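PDB 5DMH: uncharacterized protein conserved in bacteria from Cupriavidus necator, which catalyses the ATP-dependent phosphorylation of 3-oxo-tetronate to 3-oxo-tetronate 4-phosphate. Local coordinates for residues N54-V59 against E264-A269; C109-F114 against L260-N265; I88-A93 against I128-E133. All coordinates share one frame; numbering follows the deposited sequence.

Overall arrangement
Contacts 1 and 2 hang on the same helix, 262-268, with centres about 8 Å apart, and share Glu-264 and Asn-265. Contact 1 is partly buried, and charge and water dominate it: an arginine on that helix takes hold of the end of helix 41-53. Contact 2 is buried, mostly aliphatic, and sets the helix against strand 111-115. They meet directly, since Phe-266 lies beside Gln-111. Contact 3 joins helices 90-106 and 128-139, is partly buried, without a hydrogen bond and mainly apolar across its segments, and sits about 28 Å from contact 1, centre to centre. Strand 111-115 bridges contacts 2 and 3, because Phe-114 reaches helix 128-139.

Contact 1: N54-V59 against E264-A269; sequences NGMRTV and ENFRRA
Arg-267 of helix 262-268 docks onto the C-terminal end of helix 41-53, gripping the carbonyl of Asn-54 where that helix gives way to a turn. Its NH1 donates to Asn-54 O at 2.9 Å. The bond is nearly straight, with an angle of 169° at the hydrogen, and the oxygen lies close to the guanidinium plane. Gly-55 CA comes up at the same edge. A bend at chi3 (-70°) swings the guanidinium over to the helix end. A positive group placed against carbonyls at a helix C-terminus would be expected to interact favourably with the helix dipole.

The guanidinium is also held from its own helix. Glu-264 OE1 accepts from Arg-267 NE at 2.9 Å and from NH2 at 2.7 Å, a side-on grip by two nitrogens on a single oxygen. The other carboxylate oxygen pairs with Arg-268, which has a second acidic partner in Glu-244. Water 2 links Arg-267 NH1 to Gly-55 O, lying 2.7 Å from that oxygen. Water 1 joins Asn-54 OD1 to Arg-267 NH2, the latter bond weak, while Asn-54 ND2 is bonded back to Thr-50 O.

Deeper in, the contact turns apolar. Selenomethionine Met-56 crosses Phe-266 at about a right angle, its CE 3.8 Å from ring atom CD2. Met-56 SE sits 5.3 Å from the ring centroid in an oblique Met-aromatic contact, and Leu-51 and Pro-263 also touch this side chain. After Met-56 the chain runs into strand 58-62 beside strand 78-82. Positive-phi Gly-55 is the C-prime residue here, with Met-56 N bonded to Leu-51 O and Gly-55 N to Val-52 O, the hallmark of a Schellman helix end.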
loop_
_atom_site.group_PDB
_atom_site.type_symbol
_atom_site.label_atom_id
_atom_site.label_comp_id
_atom_site.label_asym_id
_atom_site.label_seq_id
_atom_site.Cartn_x
_atom_site.Cartn_y
_atom_site.Cartn_z
ATOM N N ASN A 54 9.099 -14.016 -3.462
ATOM C CA ASN A 54 8.837 -14.980 -4.518
ATOM C C ASN A 54 9.858 -14.928 -5.642
ATOM O O ASN A 54 9.625 -15.469 -6.713
ATOM C CB ASN A 54 7.415 -14.838 -5.068
ATOM C CG ASN A 54 6.388 -15.409 -4.125
ATOM O OD1 ASN A 54 6.039 -16.602 -4.196
ATOM N ND2 ASN A 54 5.911 -14.573 -3.218
ATOM N N GLY A 55 11.004 -14.303 -5.366
ATOM C CA GLY A 55 12.184 -14.489 -6.181
ATOM C C GLY A 55 12.490 -13.387 -7.176
ATOM O O GLY A 55 13.233 -13.640 -8.116
HETATM N N MSE A 56 11.935 -12.184 -7.007
HETATM C CA MSE A 56 12.305 -11.076 -7.903
HETATM C C MSE A 56 13.020 -9.972 -7.128
HETATM O O MSE A 56 12.485 -9.458 -6.162
HETATM C CB MSE A 56 11.089 -10.491 -8.619
HETATM C CG MSE A 56 10.547 -11.343 -9.741
HETATM SE SE MSE A 56 9.041 -10.418 -10.656
HETATM C CE MSE A 56 10.013 -9.742 -12.217
ATOM N N ARG A 57 14.261 -9.673 -7.511
ATOM C CA ARG A 57 14.966 -8.550 -6.912
ATOM C C ARG A 57 14.137 -7.305 -7.219
ATOM O O ARG A 57 13.767 -7.067 -8.360
ATOM C CB ARG A 57 16.368 -8.416 -7.478
ATOM C CG ARG A 57 17.274 -9.530 -7.027
ATOM C CD ARG A 57 18.634 -9.465 -7.660
ATOM N NE ARG A 57 19.487 -10.505 -7.098
ATOM C CZ ARG A 57 20.679 -10.841 -7.575
ATOM N NH1 ARG A 57 21.174 -10.223 -8.637
ATOM N NH2 ARG A 57 21.371 -11.805 -6.988
ATOM N N THR A 58 13.819 -6.536 -6.186
ATOM C CA THR A 58 12.903 -5.419 -6.335
ATOM C C THR A 58 13.467 -4.156 -5.738
ATOM O O THR A 58 14.061 -4.198 -4.675
ATOM C CB THR A 58 11.563 -5.739 -5.667
ATOM O OG1 THR A 58 10.986 -6.892 -6.284
ATOM C CG2 THR A 58 10.570 -4.572 -5.796
ATOM N N VAL A 59 13.297 -3.038 -6.446
ATOM C CA VAL A 59 13.604 -1.722 -5.901
ATOM C C VAL A 59 12.333 -0.870 -5.855
ATOM O O VAL A 59 11.557 -0.828 -6.812
ATOM C CB VAL A 59 14.697 -1.006 -6.720
ATOM C CG1 VAL A 59 14.788 0.475 -6.324
ATOM C CG2 VAL A 59 16.051 -1.706 -6.530
ATOM N N GLU A 264 6.901 -16.566 -10.951
ATOM C CA GLU A 264 6.937 -17.893 -11.546
ATOM C C GLU A 264 6.661 -17.846 -13.052
ATOM O O GLU A 264 7.271 -18.593 -13.813
ATOM C CB GLU A 264 5.959 -18.826 -10.839
ATOM C CG GLU A 264 6.028 -20.249 -11.306
ATOM C CD GLU A 264 7.336 -20.929 -10.948
ATOM O OE1 GLU A 264 8.005 -20.472 -10.001
ATOM O OE2 GLU A 264 7.691 -21.927 -11.614
ATOM N N ASN A 265 5.745 -16.985 -13.499
ATOM C CA ASN A 265 5.556 -16.801 -14.941
ATOM C C ASN A 265 6.868 -16.483 -15.657
ATOM O O ASN A 265 7.166 -17.055 -16.699
ATOM C CB ASN A 265 4.581 -15.671 -15.238
ATOM C CG ASN A 265 3.158 -15.999 -14.864
ATOM O OD1 ASN A 265 2.734 -17.177 -14.842
ATOM N ND2 ASN A 265 2.387 -14.946 -14.600
ATOM N N PHE A 266 7.645 -15.552 -15.115
ATOM C CA PHE A 266 8.882 -15.151 -15.794
ATOM C C PHE A 266 9.924 -16.265 -15.745
ATOM O O PHE A 266 10.667 -16.470 -16.690
ATOM C CB PHE A 266 9.426 -13.842 -15.207
ATOM C CG PHE A 266 8.500 -12.672 -15.409
ATOM C CD1 PHE A 266 8.254 -12.189 -16.686
ATOM C CD2 PHE A 266 7.872 -12.070 -14.340
ATOM C CE1 PHE A 266 7.391 -11.120 -16.880
ATOM C CE2 PHE A 266 6.989 -10.987 -14.530
ATOM C CZ PHE A 266 6.759 -10.523 -15.797
ATOM N N ARG A 267 9.967 -16.992 -14.642
ATOM C CA ARG A 267 10.868 -18.134 -14.537
ATOM C C ARG A 267 10.531 -19.182 -15.594
ATOM O O ARG A 267 11.413 -19.681 -16.305
ATOM C CB ARG A 267 10.786 -18.740 -13.133
ATOM C CG ARG A 267 11.601 -17.999 -12.097
ATOM C CD ARG A 267 11.776 -18.822 -10.836
ATOM N NE ARG A 267 10.523 -18.959 -10.092
ATOM C CZ ARG A 267 10.072 -18.099 -9.186
ATOM N NH1 ARG A 267 10.766 -17.009 -8.869
ATOM N NH2 ARG A 267 8.911 -18.333 -8.580
ATOM N N ARG A 268 9.254 -19.506 -15.698
ATOM C CA ARG A 268 8.791 -20.488 -16.679
ATOM C C ARG A 268 9.119 -20.078 -18.108
ATOM O O ARG A 268 9.381 -20.917 -18.971
ATOM C CB ARG A 268 7.285 -20.648 -16.556
ATOM C CG ARG A 268 6.883 -22.034 -16.187
ATOM C CD ARG A 268 6.396 -22.089 -14.784
ATOM N NE ARG A 268 4.940 -22.092 -14.736
ATOM C CZ ARG A 268 4.230 -22.581 -13.726
ATOM N NH1 ARG A 268 2.909 -22.535 -13.772
ATOM N NH2 ARG A 268 4.838 -23.120 -12.673
ATOM N N ALA A 269 9.075 -18.776 -18.356
ATOM C CA ALA A 269 9.314 -18.233 -19.679
ATOM C C ALA A 269 10.803 -18.099 -19.984
ATOM O O ALA A 269 11.174 -17.679 -21.076
ATOM C CB ALA A 269 8.625 -16.872 -19.817
HETATM O O HOH W 1 7.084 -18.120 -6.127
HETATM O O HOH W 2 13.574 -16.049 -9.206
#

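Contact 2: C109-F114 against L260-N265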
loop_
_atom_site.group_PDB
_atom_site.type_symbol
_atom_site.label_atom_id
_atom_site.label_comp_id
_atom_site.label_asym_id
_atom_site.label_seq_id
_atom_site.Cartn_x
_atom_site.Cartn_y
_atom_site.Cartn_z
ATOM N N CYS A 109 10.454 -2.492 -18.754
ATOM C CA CYS A 109 9.476 -3.420 -18.196
ATOM C C CYS A 109 8.514 -3.948 -19.269
ATOM O O CYS A 109 8.150 -3.213 -20.195
ATOM C CB CYS A 109 8.679 -2.744 -17.098
ATOM S SG CYS A 109 9.660 -2.251 -15.675
ATOM N N ARG A 110 8.091 -5.205 -19.094
ATOM C CA ARG A 110 7.275 -5.963 -20.051
ATOM C C ARG A 110 5.827 -6.122 -19.621
ATOM O O ARG A 110 4.951 -6.368 -20.451
ATOM C CB ARG A 110 7.822 -7.388 -20.175
ATOM C CG ARG A 110 8.980 -7.546 -21.111
ATOM C CD ARG A 110 9.703 -8.842 -20.824
ATOM N NE ARG A 110 11.009 -8.873 -21.477
ATOM C CZ ARG A 110 11.367 -9.728 -22.430
ATOM N NH1 ARG A 110 12.584 -9.656 -22.947
ATOM N NH2 ARG A 110 10.533 -10.662 -22.865
ATOM N N GLN A 111 5.603 -6.096 -18.317
ATOM C CA GLN A 111 4.273 -6.266 -17.742
ATOM C C GLN A 111 4.171 -5.307 -16.575
ATOM O O GLN A 111 5.179 -4.950 -15.970
ATOM C CB GLN A 111 4.070 -7.687 -17.261
ATOM C CG GLN A 111 2.707 -7.978 -16.713
ATOM C CD GLN A 111 2.544 -9.454 -16.353
ATOM O OE1 GLN A 111 3.354 -10.010 -15.610
ATOM N NE2 GLN A 111 1.506 -10.093 -16.901
ATOM N N PHE A 112 2.953 -4.879 -16.283
ATOM C CA PHE A 112 2.732 -3.830 -15.299
ATOM C C PHE A 112 1.687 -4.248 -14.303
ATOM O O PHE A 112 0.759 -5.020 -14.628
ATOM C CB PHE A 112 2.339 -2.547 -16.016
ATOM C CG PHE A 112 3.340 -2.145 -17.045
ATOM C CD1 PHE A 112 3.266 -2.651 -18.334
ATOM C CD2 PHE A 112 4.409 -1.330 -16.705
ATOM C CE1 PHE A 112 4.215 -2.305 -19.279
ATOM C CE2 PHE A 112 5.379 -0.982 -17.648
ATOM C CZ PHE A 112 5.294 -1.469 -18.923
ATOM N N VAL A 113 1.889 -3.807 -13.070
ATOM C CA VAL A 113 0.920 -4.013 -11.998
ATOM C C VAL A 113 0.485 -2.674 -11.427
ATOM O O VAL A 113 1.332 -1.819 -11.146
ATOM C CB VAL A 113 1.492 -4.866 -10.862
ATOM C CG1 VAL A 113 0.524 -4.872 -9.643
ATOM C CG2 VAL A 113 1.762 -6.276 -11.349
ATOM N N PHE A 114 -0.830 -2.480 -11.332
ATOM C CA PHE A 114 -1.426 -1.368 -10.591
ATOM C C PHE A 114 -1.868 -1.900 -9.258
ATOM O O PHE A 114 -2.744 -2.773 -9.142
ATOM C CB PHE A 114 -2.560 -0.701 -11.368
ATOM C CG PHE A 114 -3.364 0.309 -10.607
ATOM C CD1 PHE A 114 -2.787 1.220 -9.744
ATOM C CD2 PHE A 114 -4.739 0.381 -10.817
ATOM C CE1 PHE A 114 -3.568 2.177 -9.101
ATOM C CE2 PHE A 114 -5.522 1.325 -10.176
ATOM C CZ PHE A 114 -4.936 2.214 -9.296
ATOM N N LEU A 260 1.585 -12.764 -6.316
ATOM C CA LEU A 260 2.222 -13.986 -5.818
ATOM C C LEU A 260 2.838 -14.845 -6.917
ATOM O O LEU A 260 3.971 -15.346 -6.785
ATOM C CB LEU A 260 1.191 -14.818 -5.039
ATOM C CG LEU A 260 0.923 -14.322 -3.623
ATOM C CD1 LEU A 260 -0.229 -15.105 -3.016
ATOM C CD2 LEU A 260 2.150 -14.474 -2.737
ATOM N N GLY A 261 2.072 -15.056 -7.989
ATOM C CA GLY A 261 2.463 -15.963 -9.041
ATOM C C GLY A 261 3.196 -15.342 -10.224
ATOM O O GLY A 261 3.498 -16.045 -11.192
ATOM N N LEU A 262 3.460 -14.036 -10.181
ATOM C CA LEU A 262 4.031 -13.381 -11.367
ATOM C C LEU A 262 5.500 -13.759 -11.573
ATOM O O LEU A 262 5.932 -14.007 -12.696
ATOM C CB LEU A 262 3.808 -11.870 -11.312
ATOM C CG LEU A 262 2.322 -11.487 -11.238
ATOM C CD1 LEU A 262 2.144 -9.982 -11.172
ATOM C CD2 LEU A 262 1.522 -12.089 -12.384
ATOM N N PRO A 263 6.282 -13.834 -10.489
ATOM C CA PRO A 263 7.670 -14.281 -10.700
ATOM C C PRO A 263 7.770 -15.649 -11.341
ATOM O O PRO A 263 8.615 -15.880 -12.201
ATOM C CB PRO A 263 8.235 -14.307 -9.272
ATOM C CG PRO A 263 7.467 -13.267 -8.568
ATOM C CD PRO A 263 6.061 -13.398 -9.101
ATOM N N GLU A 264 6.901 -16.566 -10.951
ATOM C CA GLU A 264 6.937 -17.893 -11.546
ATOM C C GLU A 264 6.661 -17.846 -13.052
ATOM O O GLU A 264 7.271 -18.593 -13.813
ATOM C CB GLU A 264 5.959 -18.826 -10.839
ATOM C CG GLU A 264 6.028 -20.249 -11.306
ATOM C CD GLU A 264 7.336 -20.929 -10.948
ATOM O OE1 GLU A 264 8.005 -20.472 -10.001
ATOM O OE2 GLU A 264 7.691 -21.927 -11.614
ATOM N N ASN A 265 5.745 -16.985 -13.499
ATOM C CA ASN A 265 5.556 -16.801 -14.941
ATOM C C ASN A 265 6.868 -16.483 -15.657
ATOM O O ASN A 265 7.166 -17.055 -16.699
ATOM C CB ASN A 265 4.581 -15.671 -15.238
ATOM C CG ASN A 265 3.158 -15.999 -14.864
ATOM O OD1 ASN A 265 2.734 -17.177 -14.842
ATOM N ND2 ASN A 265 2.387 -14.946 -14.600
HETATM O O HOH W 3 3.782 -12.574 -15.209
#
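Val-113 and Leu-262 make a buried, mainly aliphatic helix-on-sheet contact in the alpha/beta fold of the sugar-binding N-terminal domain. Strand 111-115 runs between the parallel strands 34-38 and 251-254, and helix 262-268 lies across the face toward which Gln-111 and Val-113 point. Phe-112 points away from that helix and touches Leu-139, so helix 128-139 covers the other face of the strand.

The backbones stay well apart, the nearest CA atoms, those of Gln-111 and Leu-262, being 9.6 Å from each other. Side chains therefore span the gap, and no direct hydrogen bond links the two segments. Leu-262 does most of the reaching: with chi2 at 180° its CD1 branch extends away from the helix and meets Val-113 CG2 at 3.7 Å. The two side chains approach obliquely. On the second branch, Leu-262 CD2 lies 4.3 Å from Gln-111 OE1, and the same leucine also rests on Ile-252 of strand 251-254, so one residue packs on two neighbouring strands.

Gln-111 brings a polar group into this buried layer with an extended chain, chi1 at -177° and chi2 at 175°. Its NE2 donates to Leu-249 O, which fixes which way round the amide sits and turns OE1 toward the helix. Phe-266, one turn along from Leu-262, packs beside that oxygen. Asn-265 faces it with ND2, which is also bonded to Gly-243 O. Between them sits water 3, donating to Gln-111 OE1 at 2.6 Å and accepting from Asn-265 ND2 at 2.8 Å.

Contact 3: I88-A93 against I128-E133; sequences IPAVEA and IGPVAE
Ala-90 and Pro-130 bring the first turns of two helices together, their CA atoms 6.5 Å apart. Ala-93 and Val-131 follow at 6.7 Å between CA atoms, so one turn of helix 90-106 is set against two successive residues of helix 128-139. This is apolar helix-helix packing between N-terminal turns in the alpha/beta sugar-binding domain. Pro-89 is the N-cap of the first helix, and Pro-89 O accepts from Ala-93 N at 3.0 Å, while the bond to it from Glu-92 N is weak. In the second helix Pro-130 falls in the opening turn, where its missing N-H costs no bond of the helical pattern.

Small side chains on helix 90-106 permit the close approach. Ala-90 points its methyl at the proline ring, and Ala-90 CB lies 4.1 Å from both CG and CB of Pro-130. Pro-130 also touches Val-94. One turn further on, Ala-93 CB meets Val-131 CG2 at 3.8 Å. With CG1 of Val-131 anti to the backbone N (chi1 169°), CG2 is left anti to the carbonyl carbon and faces helix 90-106, where it packs beside Ala-93 O as well. The oxygen has a polar partner in Ser-97 OG, and Val-131 touches Ser-97 too. Nothing polar passes directly between the two segments, although Ile-88 O accepts from Asn-127 ND2 just before helix 128-139.

The side chain of Ala-93 is about 10 Å from that of Glu-394, a probable ATP-binding residue. Helix 90-106, strand 111-115 and helix 128-139 follow one another in the chain; Val-131 and Ala-132 pack on Phe-114 of that strand, and Ala-132 and Glu-133 reach Met-228 on strand 228-231.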
loop_
_atom_site.group_PDB
_atom_site.type_symbol
_atom_site.label_atom_id
_atom_site.label_comp_id
_atom_site.label_asym_id
_atom_site.label_seq_id
_atom_site.Cartn_x
_atom_site.Cartn_y
_atom_site.Cartn_z
ATOM N N ILE A 88 -6.261 11.635 -3.834
ATOM C CA ILE A 88 -6.165 12.898 -4.568
ATOM C C ILE A 88 -7.214 12.891 -5.698
ATOM O O ILE A 88 -7.776 11.855 -6.007
ATOM C CB ILE A 88 -4.705 13.132 -5.105
ATOM C CG1 ILE A 88 -4.323 12.129 -6.192
ATOM C CG2 ILE A 88 -3.698 13.086 -3.938
ATOM C CD1 ILE A 88 -2.921 12.295 -6.738
ATOM N N PRO A 89 -7.504 14.046 -6.308
ATOM C CA PRO A 89 -8.415 14.054 -7.459
ATOM C C PRO A 89 -8.023 13.071 -8.547
ATOM O O PRO A 89 -6.829 12.843 -8.800
ATOM C CB PRO A 89 -8.327 15.502 -7.963
ATOM C CG PRO A 89 -8.034 16.275 -6.705
ATOM C CD PRO A 89 -7.102 15.416 -5.927
ATOM N N ALA A 90 -9.027 12.507 -9.197
ATOM C CA ALA A 90 -8.797 11.455 -10.191
ATOM C C ALA A 90 -7.881 11.919 -11.332
ATOM O O ALA A 90 -6.995 11.167 -11.764
ATOM C CB ALA A 90 -10.116 10.943 -10.739
ATOM N N VAL A 91 -8.056 13.157 -11.784
ATOM C CA VAL A 91 -7.222 13.673 -12.873
ATOM C C VAL A 91 -5.741 13.675 -12.488
ATOM O O VAL A 91 -4.876 13.398 -13.317
ATOM C CB VAL A 91 -7.676 15.078 -13.337
ATOM C CG1 VAL A 91 -7.433 16.124 -12.265
ATOM C CG2 VAL A 91 -6.980 15.456 -14.629
ATOM N N GLU A 92 -5.456 13.957 -11.225
ATOM C CA GLU A 92 -4.078 13.984 -10.747
ATOM C C GLU A 92 -3.515 12.581 -10.544
ATOM O O GLU A 92 -2.350 12.320 -10.844
ATOM C CB GLU A 92 -3.956 14.789 -9.453
ATOM C CG GLU A 92 -4.245 16.266 -9.584
ATOM C CD GLU A 92 -4.154 16.985 -8.237
ATOM O OE1 GLU A 92 -3.214 16.690 -7.474
ATOM O OE2 GLU A 92 -5.044 17.816 -7.937
ATOM N N ALA A 93 -4.344 11.679 -10.035
ATOM C CA ALA A 93 -3.964 10.287 -9.900
ATOM C C ALA A 93 -3.636 9.689 -11.257
ATOM O O ALA A 93 -2.643 8.958 -11.392
ATOM C CB ALA A 93 -5.069 9.485 -9.215
ATOM N N ILE A 128 -9.393 3.924 -8.345
ATOM C CA ILE A 128 -9.058 2.620 -8.911
ATOM C C ILE A 128 -9.534 2.513 -10.363
ATOM O O ILE A 128 -8.760 2.152 -11.271
ATOM C CB ILE A 128 -9.620 1.450 -8.049
ATOM C CG1 ILE A 128 -9.011 1.508 -6.638
ATOM C CG2 ILE A 128 -9.378 0.106 -8.755
ATOM C CD1 ILE A 128 -9.628 0.542 -5.661
ATOM N N GLY A 129 -10.798 2.854 -10.594
ATOM C CA GLY A 129 -11.343 2.851 -11.939
ATOM C C GLY A 129 -10.634 3.795 -12.911
ATOM O O GLY A 129 -10.229 3.378 -13.997
ATOM N N PRO A 130 -10.518 5.078 -12.547
ATOM C CA PRO A 130 -9.909 6.015 -13.503
ATOM C C PRO A 130 -8.467 5.662 -13.834
ATOM O O PRO A 130 -8.100 5.706 -15.021
ATOM C CB PRO A 130 -9.994 7.355 -12.776
ATOM C CG PRO A 130 -11.235 7.232 -11.953
ATOM C CD PRO A 130 -11.257 5.796 -11.496
ATOM N N VAL A 131 -7.703 5.230 -12.848
ATOM C CA VAL A 131 -6.298 4.876 -13.084
ATOM C C VAL A 131 -6.155 3.589 -13.918
ATOM O O VAL A 131 -5.417 3.569 -14.909
ATOM C CB VAL A 131 -5.476 4.797 -11.790
ATOM C CG1 VAL A 131 -4.135 4.178 -12.049
ATOM C CG2 VAL A 131 -5.276 6.196 -11.191
ATOM N N ALA A 132 -6.871 2.532 -13.552
ATOM C CA ALA A 132 -6.796 1.299 -14.311
ATOM C C ALA A 132 -7.185 1.551 -15.755
ATOM O O ALA A 132 -6.536 1.053 -16.697
ATOM C CB ALA A 132 -7.673 0.211 -13.699
ATOM N N GLU A 133 -8.272 2.280 -15.965
ATOM C CA GLU A 133 -8.733 2.486 -17.339
ATOM C C GLU A 133 -7.736 3.318 -18.137
ATOM O O GLU A 133 -7.521 3.053 -19.330
ATOM C CB GLU A 133 -10.129 3.135 -17.383
ATOM C CG GLU A 133 -11.216 2.186 -16.981
ATOM C CD GLU A 133 -12.620 2.759 -17.090
ATOM O OE1 GLU A 133 -12.825 3.968 -16.877
ATOM O OE2 GLU A 133 -13.534 1.979 -17.385
#